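Local coordinates for protein translation elongation factor 1A (Methanosarcina mazei, PDB 3WND) that binds cysteinyl-tRNA(Cys) in its GTP-bound form and probably serves as a SelB/EF-Tu-like translation elongation factor, at residues Y70-L74 against Q361-A365; C151-N155 against E165-L170; K224-L230 against F271-E277; V306-E311 against K342-Y346. All coordinates share one frame; numbering follows the deposited sequence.

Contact 1: Y70-L74 against Q361-A365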
loop_
_atom_site.group_PDB
_atom_site.type_symbol
_atom_site.label_atom_id
_atom_site.label_comp_id
_atom_site.label_asym_id
_atom_site.label_seq_id
_atom_site.Cartn_x
_atom_site.Cartn_y
_atom_site.Cartn_z
ATOM N N TYR A 70 -2.396 12.167 2.318
ATOM C CA TYR A 70 -1.149 12.213 3.113
ATOM C C TYR A 70 -0.461 13.510 2.659
ATOM O O TYR A 70 -0.392 13.770 1.440
ATOM C CB TYR A 70 -0.327 10.941 2.776
ATOM C CG TYR A 70 1.012 10.995 3.438
ATOM C CD1 TYR A 70 1.160 10.601 4.804
ATOM C CD2 TYR A 70 2.082 11.626 2.784
ATOM C CE1 TYR A 70 2.368 10.766 5.449
ATOM C CE2 TYR A 70 3.317 11.820 3.458
ATOM C CZ TYR A 70 3.459 11.355 4.746
ATOM O OH TYR A 70 4.620 11.528 5.422
ATOM N N PRO A 71 0.140 14.281 3.600
ATOM C CA PRO A 71 0.471 13.876 4.954
ATOM C C PRO A 71 -0.588 14.114 6.035
ATOM O O PRO A 71 -0.348 13.821 7.202
ATOM C CB PRO A 71 1.730 14.691 5.230
ATOM C CG PRO A 71 1.559 15.914 4.505
ATOM C CD PRO A 71 0.937 15.475 3.218
ATOM N N LYS A 72 -1.754 14.646 5.668
ATOM C CA LYS A 72 -2.793 14.865 6.711
ATOM C C LYS A 72 -3.117 13.583 7.464
ATOM O O LYS A 72 -3.154 13.600 8.704
ATOM C CB LYS A 72 -4.067 15.416 6.075
ATOM C CG LYS A 72 -5.250 15.596 7.047
ATOM C CD LYS A 72 -6.527 15.960 6.259
ATOM C CE LYS A 72 -7.418 14.752 5.875
ATOM N NZ LYS A 72 -7.941 14.718 4.467
ATOM N N THR A 73 -3.366 12.488 6.747
ATOM C CA THR A 73 -3.643 11.208 7.406
ATOM C C THR A 73 -2.571 10.158 6.967
ATOM O O THR A 73 -2.083 10.139 5.812
ATOM C CB THR A 73 -5.015 10.587 7.053
ATOM O OG1 THR A 73 -5.002 10.098 5.674
ATOM C CG2 THR A 73 -6.112 11.561 7.251
ATOM N N LEU A 74 -2.290 9.238 7.878
ATOM C CA LEU A 74 -1.520 8.037 7.536
ATOM C C LEU A 74 -2.263 7.012 6.774
ATOM O O LEU A 74 -1.699 6.308 5.933
ATOM C CB LEU A 74 -0.963 7.391 8.818
ATOM C CG LEU A 74 -0.030 8.324 9.632
ATOM C CD1 LEU A 74 0.541 7.583 10.850
ATOM C CD2 LEU A 74 1.075 9.035 8.856
ATOM N N GLN A 361 7.218 12.676 13.230
ATOM C CA GLN A 361 7.478 11.454 12.432
ATOM C C GLN A 361 6.579 10.443 13.242
ATOM O O GLN A 361 6.884 10.097 14.348
ATOM C CB GLN A 361 8.969 11.116 12.493
ATOM C CG GLN A 361 9.419 10.024 11.491
ATOM C CD GLN A 361 8.774 8.681 11.754
ATOM O OE1 GLN A 361 7.778 8.311 11.055
ATOM N NE2 GLN A 361 9.291 7.955 12.769
ATOM N N ARG A 362 5.526 9.968 12.588
ATOM C CA ARG A 362 4.471 9.269 13.324
ATOM C C ARG A 362 4.639 7.754 13.378
ATOM O O ARG A 362 3.900 7.090 14.062
ATOM C CB ARG A 362 3.106 9.622 12.729
ATOM C CG ARG A 362 2.819 11.087 12.913
ATOM C CD ARG A 362 1.655 11.622 12.083
ATOM N NE ARG A 362 2.102 11.849 10.702
ATOM C CZ ARG A 362 1.330 12.358 9.750
ATOM N NH1 ARG A 362 0.019 12.711 9.971
ATOM N NH2 ARG A 362 1.858 12.496 8.539
ATOM N N PHE A 363 5.515 7.193 12.566
ATOM C CA PHE A 363 5.668 5.718 12.544
ATOM C C PHE A 363 6.597 5.263 13.622
ATOM O O PHE A 363 7.716 5.764 13.765
ATOM C CB PHE A 363 6.141 5.223 11.176
ATOM C CG PHE A 363 5.071 5.360 10.128
ATOM C CD1 PHE A 363 3.958 4.471 10.106
ATOM C CD2 PHE A 363 5.071 6.450 9.251
ATOM C CE1 PHE A 363 2.912 4.696 9.129
ATOM C CE2 PHE A 363 4.038 6.671 8.325
ATOM C CZ PHE A 363 2.975 5.760 8.233
ATOM N N ALA A 364 6.092 4.318 14.411
ATOM C CA ALA A 364 6.783 3.875 15.597
ATOM C C ALA A 364 7.444 2.515 15.493
ATOM O O ALA A 364 8.463 2.283 16.136
ATOM C CB ALA A 364 5.800 3.901 16.797
ATOM N N ALA A 365 6.827 1.603 14.770
ATOM C CA ALA A 365 7.251 0.205 14.867
ATOM C C ALA A 365 6.553 -0.592 13.805
ATOM O O ALA A 365 5.480 -0.177 13.329
ATOM C CB ALA A 365 6.908 -0.423 16.238
#

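Contact 2: C151-N155 against E165-L170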
loop_
_atom_site.group_PDB
_atom_site.type_symbol
_atom_site.label_atom_id
_atom_site.label_comp_id
_atom_site.label_asym_id
_atom_site.label_seq_id
_atom_site.Cartn_x
_atom_site.Cartn_y
_atom_site.Cartn_z
ATOM N N CYS A 151 16.853 6.936 -8.846
ATOM C CA CYS A 151 16.349 8.315 -8.754
ATOM C C CYS A 151 16.295 8.851 -10.196
ATOM O O CYS A 151 17.299 8.906 -10.928
ATOM C CB CYS A 151 17.264 9.197 -7.938
ATOM S SG CYS A 151 17.453 8.448 -6.318
ATOM N N ILE A 152 15.094 9.230 -10.601
ATOM C CA ILE A 152 14.851 9.709 -11.956
ATOM C C ILE A 152 14.384 11.140 -11.885
ATOM O O ILE A 152 13.318 11.424 -11.289
ATOM C CB ILE A 152 13.734 8.823 -12.639
ATOM C CG1 ILE A 152 14.340 7.367 -12.754
ATOM C CG2 ILE A 152 13.476 9.368 -14.083
ATOM C CD1 ILE A 152 13.359 6.375 -13.256
ATOM N N SER A 153 15.124 12.050 -12.505
ATOM C CA SER A 153 14.710 13.465 -12.502
ATOM C C SER A 153 13.648 13.667 -13.621
ATOM O O SER A 153 13.877 13.229 -14.781
ATOM C CB SER A 153 15.957 14.270 -12.897
ATOM O OG SER A 153 15.612 15.637 -13.000
ATOM N N LEU A 154 12.561 14.340 -13.310
ATOM C CA LEU A 154 11.464 14.476 -14.309
ATOM C C LEU A 154 10.611 15.694 -14.024
ATOM O O LEU A 154 10.703 16.289 -12.954
ATOM C CB LEU A 154 10.572 13.179 -14.281
ATOM C CG LEU A 154 9.808 12.845 -12.962
ATOM C CD1 LEU A 154 8.526 13.636 -12.843
ATOM C CD2 LEU A 154 9.479 11.317 -12.950
ATOM N N ASN A 155 9.754 16.077 -14.992
ATOM C CA ASN A 155 8.712 17.034 -14.679
ATOM C C ASN A 155 7.493 16.613 -15.553
ATOM O O ASN A 155 7.631 15.770 -16.441
ATOM C CB ASN A 155 9.172 18.519 -15.045
ATOM C CG ASN A 155 9.412 18.709 -16.554
ATOM O OD1 ASN A 155 8.436 18.683 -17.354
ATOM N ND2 ASN A 155 10.690 18.912 -16.981
ATOM N N GLU A 165 10.540 15.762 -19.472
ATOM C CA GLU A 165 11.749 15.001 -19.400
ATOM C C GLU A 165 11.608 14.033 -18.224
ATOM O O GLU A 165 10.897 14.266 -17.201
ATOM C CB GLU A 165 12.998 15.879 -19.338
ATOM C CG GLU A 165 13.101 16.603 -18.068
ATOM C CD GLU A 165 14.487 17.229 -17.843
ATOM O OE1 GLU A 165 15.432 17.196 -18.684
ATOM O OE2 GLU A 165 14.574 17.812 -16.771
ATOM N N GLY A 166 12.239 12.917 -18.423
ATOM C CA GLY A 166 12.289 11.805 -17.457
ATOM C C GLY A 166 11.021 10.963 -17.294
ATOM O O GLY A 166 11.100 9.874 -16.689
ATOM N N VAL A 167 9.880 11.377 -17.865
ATOM C CA VAL A 167 8.651 10.619 -17.666
ATOM C C VAL A 167 8.767 9.301 -18.448
ATOM O O VAL A 167 8.436 8.245 -17.946
ATOM C CB VAL A 167 7.438 11.415 -18.079
ATOM C CG1 VAL A 167 6.171 10.549 -18.010
ATOM C CG2 VAL A 167 7.251 12.613 -17.115
ATOM N N ASP A 168 9.253 9.360 -19.701
ATOM C CA ASP A 168 9.464 8.100 -20.438
ATOM C C ASP A 168 10.366 7.138 -19.650
ATOM O O ASP A 168 10.069 5.934 -19.558
ATOM C CB ASP A 168 10.101 8.372 -21.825
ATOM C CG ASP A 168 9.146 8.996 -22.766
ATOM O OD1 ASP A 168 7.916 8.975 -22.496
ATOM O OD2 ASP A 168 9.645 9.475 -23.779
ATOM N N GLU A 169 11.485 7.646 -19.117
ATOM C CA GLU A 169 12.445 6.832 -18.293
ATOM C C GLU A 169 11.703 6.268 -17.030
ATOM O O GLU A 169 11.854 5.086 -16.689
ATOM C CB GLU A 169 13.663 7.691 -17.885
ATOM C CG GLU A 169 14.665 6.826 -17.129
ATOM C CD GLU A 169 15.910 7.574 -16.647
ATOM O OE1 GLU A 169 16.121 8.719 -17.109
ATOM O OE2 GLU A 169 16.667 7.007 -15.831
ATOM N N LEU A 170 10.917 7.101 -16.331
ATOM C CA LEU A 170 10.150 6.586 -15.200
ATOM C C LEU A 170 9.264 5.401 -15.693
ATOM O O LEU A 170 9.146 4.352 -15.017
ATOM C CB LEU A 170 9.217 7.653 -14.585
ATOM C CG LEU A 170 8.277 7.196 -13.398
ATOM C CD1 LEU A 170 9.009 6.783 -12.118
ATOM C CD2 LEU A 170 7.255 8.278 -13.052
HETATM O O HOH W 1 17.999 8.344 -13.945
HETATM O O HOH W 2 16.759 16.802 -15.187
#

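Contact 3: K224-L230 against F271-E277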
loop_
_atom_site.group_PDB
_atom_site.type_symbol
_atom_site.label_atom_id
_atom_site.label_comp_id
_atom_site.label_asym_id
_atom_site.label_seq_id
_atom_site.Cartn_x
_atom_site.Cartn_y
_atom_site.Cartn_z
ATOM N N LYS A 224 -17.313 -19.900 -3.691
ATOM C CA LYS A 224 -18.041 -19.748 -2.471
ATOM C C LYS A 224 -16.983 -19.646 -1.392
ATOM O O LYS A 224 -16.149 -20.548 -1.234
ATOM C CB LYS A 224 -18.914 -20.996 -2.294
ATOM C CG LYS A 224 -20.017 -21.133 -3.407
ATOM C CD LYS A 224 -21.077 -22.191 -3.002
ATOM C CE LYS A 224 -22.402 -21.520 -2.601
ATOM N NZ LYS A 224 -22.951 -20.601 -3.654
ATOM N N THR A 225 -16.986 -18.532 -0.646
ATOM C CA THR A 225 -15.865 -18.263 0.259
ATOM C C THR A 225 -16.439 -17.449 1.342
ATOM O O THR A 225 -17.677 -17.569 1.588
ATOM C CB THR A 225 -14.689 -17.636 -0.529
ATOM O OG1 THR A 225 -13.562 -17.449 0.314
ATOM C CG2 THR A 225 -15.087 -16.345 -1.268
ATOM N N LYS A 226 -15.617 -16.678 2.066
ATOM C CA LYS A 226 -16.121 -15.894 3.232
ATOM C C LYS A 226 -15.606 -14.459 3.216
ATOM O O LYS A 226 -14.684 -14.155 2.455
ATOM C CB LYS A 226 -15.718 -16.498 4.553
ATOM C CG LYS A 226 -16.401 -17.876 4.857
ATOM C CD LYS A 226 -16.060 -18.305 6.319
ATOM C CE LYS A 226 -16.798 -19.582 6.747
ATOM N NZ LYS A 226 -16.718 -19.670 8.238
ATOM N N ILE A 227 -16.229 -13.596 4.026
ATOM C CA ILE A 227 -15.699 -12.267 4.202
ATOM C C ILE A 227 -15.459 -12.068 5.687
ATOM O O ILE A 227 -16.387 -12.411 6.497
ATOM C CB ILE A 227 -16.598 -11.198 3.549
ATOM C CG1 ILE A 227 -15.926 -9.781 3.560
ATOM C CG2 ILE A 227 -18.024 -11.214 4.138
ATOM C CD1 ILE A 227 -16.643 -8.856 2.587
ATOM N N PHE A 228 -14.342 -11.433 6.002
ATOM C CA PHE A 228 -13.920 -11.179 7.394
ATOM C C PHE A 228 -13.636 -9.700 7.534
ATOM O O PHE A 228 -13.215 -9.083 6.556
ATOM C CB PHE A 228 -12.609 -11.957 7.684
ATOM C CG PHE A 228 -12.817 -13.420 7.692
ATOM C CD1 PHE A 228 -12.613 -14.139 6.560
ATOM C CD2 PHE A 228 -13.205 -14.057 8.865
ATOM C CE1 PHE A 228 -12.853 -15.516 6.514
ATOM C CE2 PHE A 228 -13.460 -15.402 8.865
ATOM C CZ PHE A 228 -13.255 -16.143 7.687
ATOM N N PRO A 229 -13.818 -9.145 8.750
ATOM C CA PRO A 229 -14.040 -9.849 10.016
ATOM C C PRO A 229 -15.530 -10.232 10.294
ATOM O O PRO A 229 -15.809 -10.854 11.323
ATOM C CB PRO A 229 -13.597 -8.807 11.074
ATOM C CG PRO A 229 -13.953 -7.486 10.381
ATOM C CD PRO A 229 -13.587 -7.712 8.937
ATOM N N LEU A 230 -16.440 -9.996 9.334
ATOM C CA LEU A 230 -17.886 -10.453 9.499
ATOM C C LEU A 230 -18.005 -11.950 9.751
ATOM O O LEU A 230 -18.818 -12.398 10.559
ATOM C CB LEU A 230 -18.622 -10.134 8.224
ATOM C CG LEU A 230 -19.207 -8.758 8.170
ATOM C CD1 LEU A 230 -20.074 -8.746 6.904
ATOM C CD2 LEU A 230 -20.024 -8.543 9.423
ATOM N N PHE A 271 -11.683 -5.087 5.008
ATOM C CA PHE A 271 -12.264 -6.420 5.045
ATOM C C PHE A 271 -11.527 -7.291 4.070
ATOM O O PHE A 271 -10.917 -6.791 3.083
ATOM C CB PHE A 271 -13.778 -6.309 4.647
ATOM C CG PHE A 271 -14.673 -5.908 5.823
ATOM C CD1 PHE A 271 -14.239 -4.992 6.787
ATOM C CD2 PHE A 271 -15.955 -6.443 5.931
ATOM C CE1 PHE A 271 -15.107 -4.618 7.862
ATOM C CE2 PHE A 271 -16.782 -6.065 6.987
ATOM C CZ PHE A 271 -16.395 -5.193 7.946
ATOM N N ILE A 272 -11.573 -8.583 4.282
ATOM C CA ILE A 272 -10.822 -9.535 3.486
ATOM C C ILE A 272 -11.767 -10.638 3.015
ATOM O O ILE A 272 -12.601 -11.165 3.802
ATOM C CB ILE A 272 -9.738 -10.237 4.379
ATOM C CG1 ILE A 272 -8.705 -9.162 4.874
ATOM C CG2 ILE A 272 -8.979 -11.278 3.545
ATOM C CD1 ILE A 272 -7.754 -9.728 5.946
ATOM N N ILE A 273 -11.627 -11.002 1.753
ATOM C CA ILE A 273 -12.340 -12.135 1.268
ATOM C C ILE A 273 -11.323 -13.287 1.245
ATOM O O ILE A 273 -10.233 -13.213 0.566
ATOM C CB ILE A 273 -12.886 -11.941 -0.195
ATOM C CG1 ILE A 273 -13.981 -10.814 -0.153
ATOM C CG2 ILE A 273 -13.408 -13.270 -0.765
ATOM C CD1 ILE A 273 -14.341 -10.260 -1.519
ATOM N N SER A 274 -11.662 -14.383 1.911
ATOM C CA SER A 274 -10.823 -15.536 2.001
ATOM C C SER A 274 -11.593 -16.595 2.713
ATOM O O SER A 274 -12.649 -16.318 3.336
ATOM C CB SER A 274 -9.463 -15.296 2.669
ATOM O OG SER A 274 -9.547 -15.400 4.012
ATOM N N ASP A 275 -11.039 -17.804 2.713
ATOM C CA ASP A 275 -11.780 -18.932 3.404
ATOM C C ASP A 275 -11.554 -18.891 4.910
ATOM O O ASP A 275 -12.323 -19.467 5.663
ATOM C CB ASP A 275 -11.296 -20.251 2.836
ATOM C CG ASP A 275 -11.868 -20.549 1.477
ATOM O OD1 ASP A 275 -12.870 -19.928 1.071
ATOM O OD2 ASP A 275 -11.374 -21.465 0.849
ATOM N N LYS A 276 -10.452 -18.272 5.371
ATOM C CA LYS A 276 -10.193 -18.284 6.834
ATOM C C LYS A 276 -9.267 -17.082 7.160
ATOM O O LYS A 276 -8.193 -16.894 6.554
ATOM C CB LYS A 276 -9.446 -19.597 7.194
ATOM C CG LYS A 276 -9.038 -19.703 8.628
ATOM C CD LYS A 276 -10.238 -19.512 9.595
ATOM C CE LYS A 276 -9.880 -19.805 11.072
ATOM N NZ LYS A 276 -8.839 -18.858 11.618
ATOM N N GLU A 277 -9.625 -16.337 8.190
ATOM C CA GLU A 277 -8.760 -15.297 8.745
ATOM C C GLU A 277 -8.850 -15.298 10.215
ATOM O O GLU A 277 -9.895 -15.739 10.754
ATOM C CB GLU A 277 -9.224 -13.845 8.263
ATOM C CG GLU A 277 -9.115 -13.682 6.733
ATOM C CD GLU A 277 -7.681 -13.721 6.230
ATOM O OE1 GLU A 277 -6.783 -13.313 6.999
ATOM O OE2 GLU A 277 -7.502 -14.176 5.078
#

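Contact 4: V306-E311 against K342-Y346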
loop_
_atom_site.group_PDB
_atom_site.type_symbol
_atom_site.label_atom_id
_atom_site.label_comp_id
_atom_site.label_asym_id
_atom_site.label_seq_id
_atom_site.Cartn_x
_atom_site.Cartn_y
_atom_site.Cartn_z
ATOM N N VAL A 306 -3.042 -2.831 9.857
ATOM C CA VAL A 306 -2.772 -4.171 9.370
ATOM C C VAL A 306 -3.659 -4.327 8.164
ATOM O O VAL A 306 -4.837 -3.980 8.189
ATOM C CB VAL A 306 -2.945 -5.279 10.440
ATOM C CG1 VAL A 306 -4.405 -5.383 10.873
ATOM C CG2 VAL A 306 -2.400 -6.644 9.935
ATOM N N GLY A 307 -3.082 -4.836 7.059
ATOM C CA GLY A 307 -3.840 -4.862 5.812
ATOM C C GLY A 307 -4.310 -3.436 5.471
ATOM O O GLY A 307 -3.490 -2.483 5.482
ATOM N N LEU A 308 -5.628 -3.286 5.201
ATOM C CA LEU A 308 -6.166 -1.959 4.895
ATOM C C LEU A 308 -7.018 -1.452 6.067
ATOM O O LEU A 308 -7.930 -0.614 5.888
ATOM C CB LEU A 308 -6.962 -2.000 3.576
ATOM C CG LEU A 308 -6.211 -2.652 2.409
ATOM C CD1 LEU A 308 -7.119 -2.502 1.208
ATOM C CD2 LEU A 308 -4.844 -1.993 2.108
ATOM N N GLN A 309 -6.705 -1.981 7.250
ATOM C CA GLN A 309 -7.426 -1.560 8.503
ATOM C C GLN A 309 -6.517 -0.603 9.311
ATOM O O GLN A 309 -5.271 -0.674 9.264
ATOM C CB GLN A 309 -7.787 -2.791 9.303
ATOM C CG GLN A 309 -8.762 -3.689 8.604
ATOM C CD GLN A 309 -8.684 -5.152 9.135
ATOM O OE1 GLN A 309 -9.694 -5.725 9.587
ATOM N NE2 GLN A 309 -7.500 -5.773 9.026
ATOM N N SER A 310 -7.150 0.297 10.083
ATOM C CA SER A 310 -6.380 1.209 10.901
ATOM C C SER A 310 -7.206 1.624 12.083
ATOM O O SER A 310 -8.240 2.304 11.884
ATOM C CB SER A 310 -5.993 2.468 10.109
ATOM O OG SER A 310 -7.130 3.083 9.486
ATOM N N GLU A 311 -6.755 1.306 13.308
ATOM C CA GLU A 311 -7.576 1.620 14.499
ATOM C C GLU A 311 -6.673 1.984 15.659
ATOM O O GLU A 311 -5.517 1.455 15.742
ATOM C CB GLU A 311 -8.338 0.362 14.828
ATOM C CG GLU A 311 -9.348 -0.081 13.717
ATOM C CD GLU A 311 -10.424 0.963 13.285
ATOM O OE1 GLU A 311 -10.684 1.946 14.012
ATOM O OE2 GLU A 311 -11.082 0.828 12.186
ATOM N N LYS A 342 -12.347 -2.515 18.085
ATOM C CA LYS A 342 -12.970 -3.048 16.916
ATOM C C LYS A 342 -12.329 -4.403 16.586
ATOM O O LYS A 342 -11.161 -4.605 16.857
ATOM C CB LYS A 342 -12.636 -2.082 15.796
ATOM C CG LYS A 342 -13.452 -2.198 14.539
ATOM C CD LYS A 342 -13.586 -0.847 13.857
ATOM C CE LYS A 342 -13.753 -1.025 12.344
ATOM N NZ LYS A 342 -13.648 0.311 11.688
ATOM N N LYS A 343 -13.108 -5.302 16.001
ATOM C CA LYS A 343 -12.628 -6.566 15.505
ATOM C C LYS A 343 -11.917 -6.335 14.176
ATOM O O LYS A 343 -12.496 -5.780 13.228
ATOM C CB LYS A 343 -13.845 -7.558 15.294
ATOM C CG LYS A 343 -14.262 -8.350 16.519
ATOM C CD LYS A 343 -15.431 -9.325 16.287
ATOM C CE LYS A 343 -16.717 -8.688 15.758
ATOM N NZ LYS A 343 -17.840 -9.680 15.880
ATOM N N LEU A 344 -10.664 -6.806 14.084
ATOM C CA LEU A 344 -9.889 -6.757 12.834
ATOM C C LEU A 344 -9.587 -8.156 12.364
ATOM O O LEU A 344 -9.337 -9.081 13.177
ATOM C CB LEU A 344 -8.625 -5.896 13.020
ATOM C CG LEU A 344 -8.774 -4.432 13.456
ATOM C CD1 LEU A 344 -7.398 -3.763 13.405
ATOM C CD2 LEU A 344 -9.716 -3.673 12.561
ATOM N N ALA A 345 -9.446 -8.281 11.026
ATOM C CA ALA A 345 -9.086 -9.560 10.341
ATOM C C ALA A 345 -7.675 -9.563 9.829
ATOM O O ALA A 345 -7.237 -8.562 9.274
ATOM C CB ALA A 345 -9.989 -9.827 9.096
ATOM N N TYR A 346 -7.001 -10.673 10.034
ATOM C CA TYR A 346 -5.619 -10.755 9.526
ATOM C C TYR A 346 -5.163 -12.216 9.547
ATOM O O TYR A 346 -5.818 -13.092 10.191
ATOM C CB TYR A 346 -4.659 -9.878 10.427
ATOM C CG TYR A 346 -4.674 -10.219 11.867
ATOM C CD1 TYR A 346 -3.717 -11.091 12.420
ATOM C CD2 TYR A 346 -5.683 -9.704 12.696
ATOM C CE1 TYR A 346 -3.758 -11.456 13.816
ATOM C CE2 TYR A 346 -5.764 -10.063 14.041
ATOM C CZ TYR A 346 -4.795 -10.911 14.599
ATOM O OH TYR A 346 -4.887 -11.249 15.917
#

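Contact 1: Y70-L74 against Q361-A365
Leu74 lays its CD2 methyl over the centre of one face of the Arg362 guanidinium, 3.5 Å from CZ. The pair belongs to the interface between the GTPase domain and the C-terminal beta barrel: residues 70-74 lie in the loop between strand 61-66 and helix 74-83, where relatives such as EF-Tu have switch II, and residues 361-365 lead into barrel strand 363-369. Arginine suits the place because it spans the domains and then donates twice. Its chain bends at chi3 (-79°), and both end nitrogens grip the single carbonyl oxygen of Pro71, NH2 to O at 2.9 Å and NH1 to O at 3.0 Å. The acceptor lies almost in the guanidinium plane; NH2 meets a lone pair of Pro71 O in the carbonyl plane, while NH1 comes nearly along the C=O axis. With one face under Leu74 and an edge fixed by Pro71, the group has little freedom to turn. Glu102 of helix 98-109 probably balances its charge through a salt bridge to NH2, and Tyr70 OH hydrogen-bonds to the same carboxylate oxygen. A cis peptide bond precedes Pro71 and brings its CB over the Tyr70 ring. Leucine serves two partners at once: beyond Arg362, its branched end rests against the Phe363 ring, where CD1 lies over one face at 4.0 Å from CZ and CD2 stands 3.8 Å from CE2.

Contact 2: C151-N155 against E165-L170
With chi1 at 63°, Leu154 tucks CG between its backbone N and carbonyl carbon, while Leu170 turns CG opposite its own N (chi1 177°); the two side chains cross and touch through their CD2 methyls at 3.8 Å. Alongside, Ile152 sends CD1 to within 3.8 Å of Leu170 CA, and the extended aliphatic chain of Glu169 covers the Ile152 CG2 methyl. Branched apolar residues fill the seam, and the glutamate can take its carboxylate on towards water. The CA atoms come nearest where Leu154 passes Gly166, the N-cap of helix 167-187. Its positive phi favours glycine, and any side chain would collide with Ser153 O, which instead receives a CA-H...O contact of 3.4 Å from Gly166 CA. One step earlier, Glu165 O accepts a hydrogen bond from Asn155 N at 3.1 Å. A water joins Ser153 OG to Glu165 OE2, an oxygen also bonded to Ser122 OG. The Asn155 amide packs its ND2 3.5 Å from Glu165 CG but spends its polarity on nearby loops, ND2 bonding to Asn162 O and Ser122 OG, and OD1 accepting from Phe164 N and Asn157 N. Asn155 O, buried against Val167 CG2 at 3.3 Å, has no hydrogen-bond partner in the model. Last strand, loop and final helix form a beta-alpha unit characteristic of GTPase domains, and the loop carries the GDP-binding Thr156, probably the counterpart of the G5 region.

Contact 3: K224-L230 against F271-E277
Phe228 slides its ring beneath the Glu277 side chain, whose CB makes a CH-pi contact over the face, 4.0 Å from the centroid. This is the dense end of an antiparallel strand pair, 224-228 with 272-274, in the second-domain beta barrel of SelB-like factors. Here the ladder is regular: Phe228 and Ile272 exchange two backbone bonds, each 2.8 Å between N and O. A flat aromatic ring suits the site: its face takes the aliphatic part of Glu277, its edge, whose C-H groups are slightly positive, tolerates Ser274 O, 3.3 Å from CE1, and Ala345 of the third domain closes in. The next aromatic, Phe271, packs closely too: Pro229, following a cis peptide bond, makes a CH-pi contact, its CD over the ring centre, 3.6 Å from the centroid, and Leu230 CG touches CE2. On the sheet face opposite Phe228 and Ile272, Ile227 and Ile273 both pack against Ile234 of strand 232-241. Were Phe228 replaced by alanine, a gap would probably open beneath Glu277, whose CB and CG would lose the ring they lie on. The other end is looser and faces solvent. The bond from Lys226 N to Ser274 O is weak, and the lysine runs away to a salt bridge with Asp231. Thr225, with OG1 opposite its backbone N (chi1 -176°), ties down the exposed Asp275, donating to OD1 at 2.7 Å from above the carboxylate plane. Within 271-277 itself, Ser274 OG donates to Glu277 OE2 at 2.6 Å, on the anti lone pair of an oxygen that also salt-bridges Arg194.

Contact 4: V306-E311 against K342-Y346
Gln309 presents its amide to the backbone of Ala345 as a neighbouring strand would, giving and taking one hydrogen bond. It starts barrel strand 309-320 of the third domain, just after a type II' turn from Val306 to Gln309 that closes a beta hairpin; the positive phi of Gly307 suits glycine. Strand 343-346 runs roughly antiparallel at 8.6 Å between the short axes, a spacing bridged by side chains. The hydrogen bonds come first. Ala345 N donates to Gln309 OE1 at 2.9 Å, and Gln309 NE2 donates to Ala345 O at 2.8 Å, both on lone pairs in the carbonyl planes and both nearly straight. The two bonds fix the rotation of the amide, and a weak one from NE2 to Val306 O also links it to its own turn. Without the amide, as with a leucine in place of Gln309, Ala345 N and O would probably lose these partners on the side away from strand 278-280. Apolar contacts flank the amide. Leu344 places CD2 3.8 Å from Glu311 CG and also packs along the Gln309 chain, while Val306 CG2 meets Tyr346 CB at 4.0 Å. The tyrosine ring leads away, its OH bonded to Thr280. Charge pairing marks the exposed end, where long, flexible residues suit the reach: Glu311, bent at chi2 (-56°), brings OE2 2.7 Å from Lys342 NZ, the ammonium sitting above the carboxylate plane.

Overall arrangement
Contact 3, in the second domain, and contact 4, in the third, meet where the two domains abut: their centres lie 13 Å apart, with Phe228 CB 3.7 Å from Ala345 CB. Contact 1 joins the GTPase domain to the third-domain barrel sheet that contact 4 also reaches, 17 Å away between centres. Contact 2 lies within the GTPase domain, 27 Å from contact 1 and 41 Å from contact 3 between centres. Contacts 1 and 2 border the GDP site, which holds no GDP here: the Pro71 side chain is about 4 Å from that of Arg34, and the Asn155 side chain about 3 Å from that of Asp123. The other three nest inside the loop contact 1 closes.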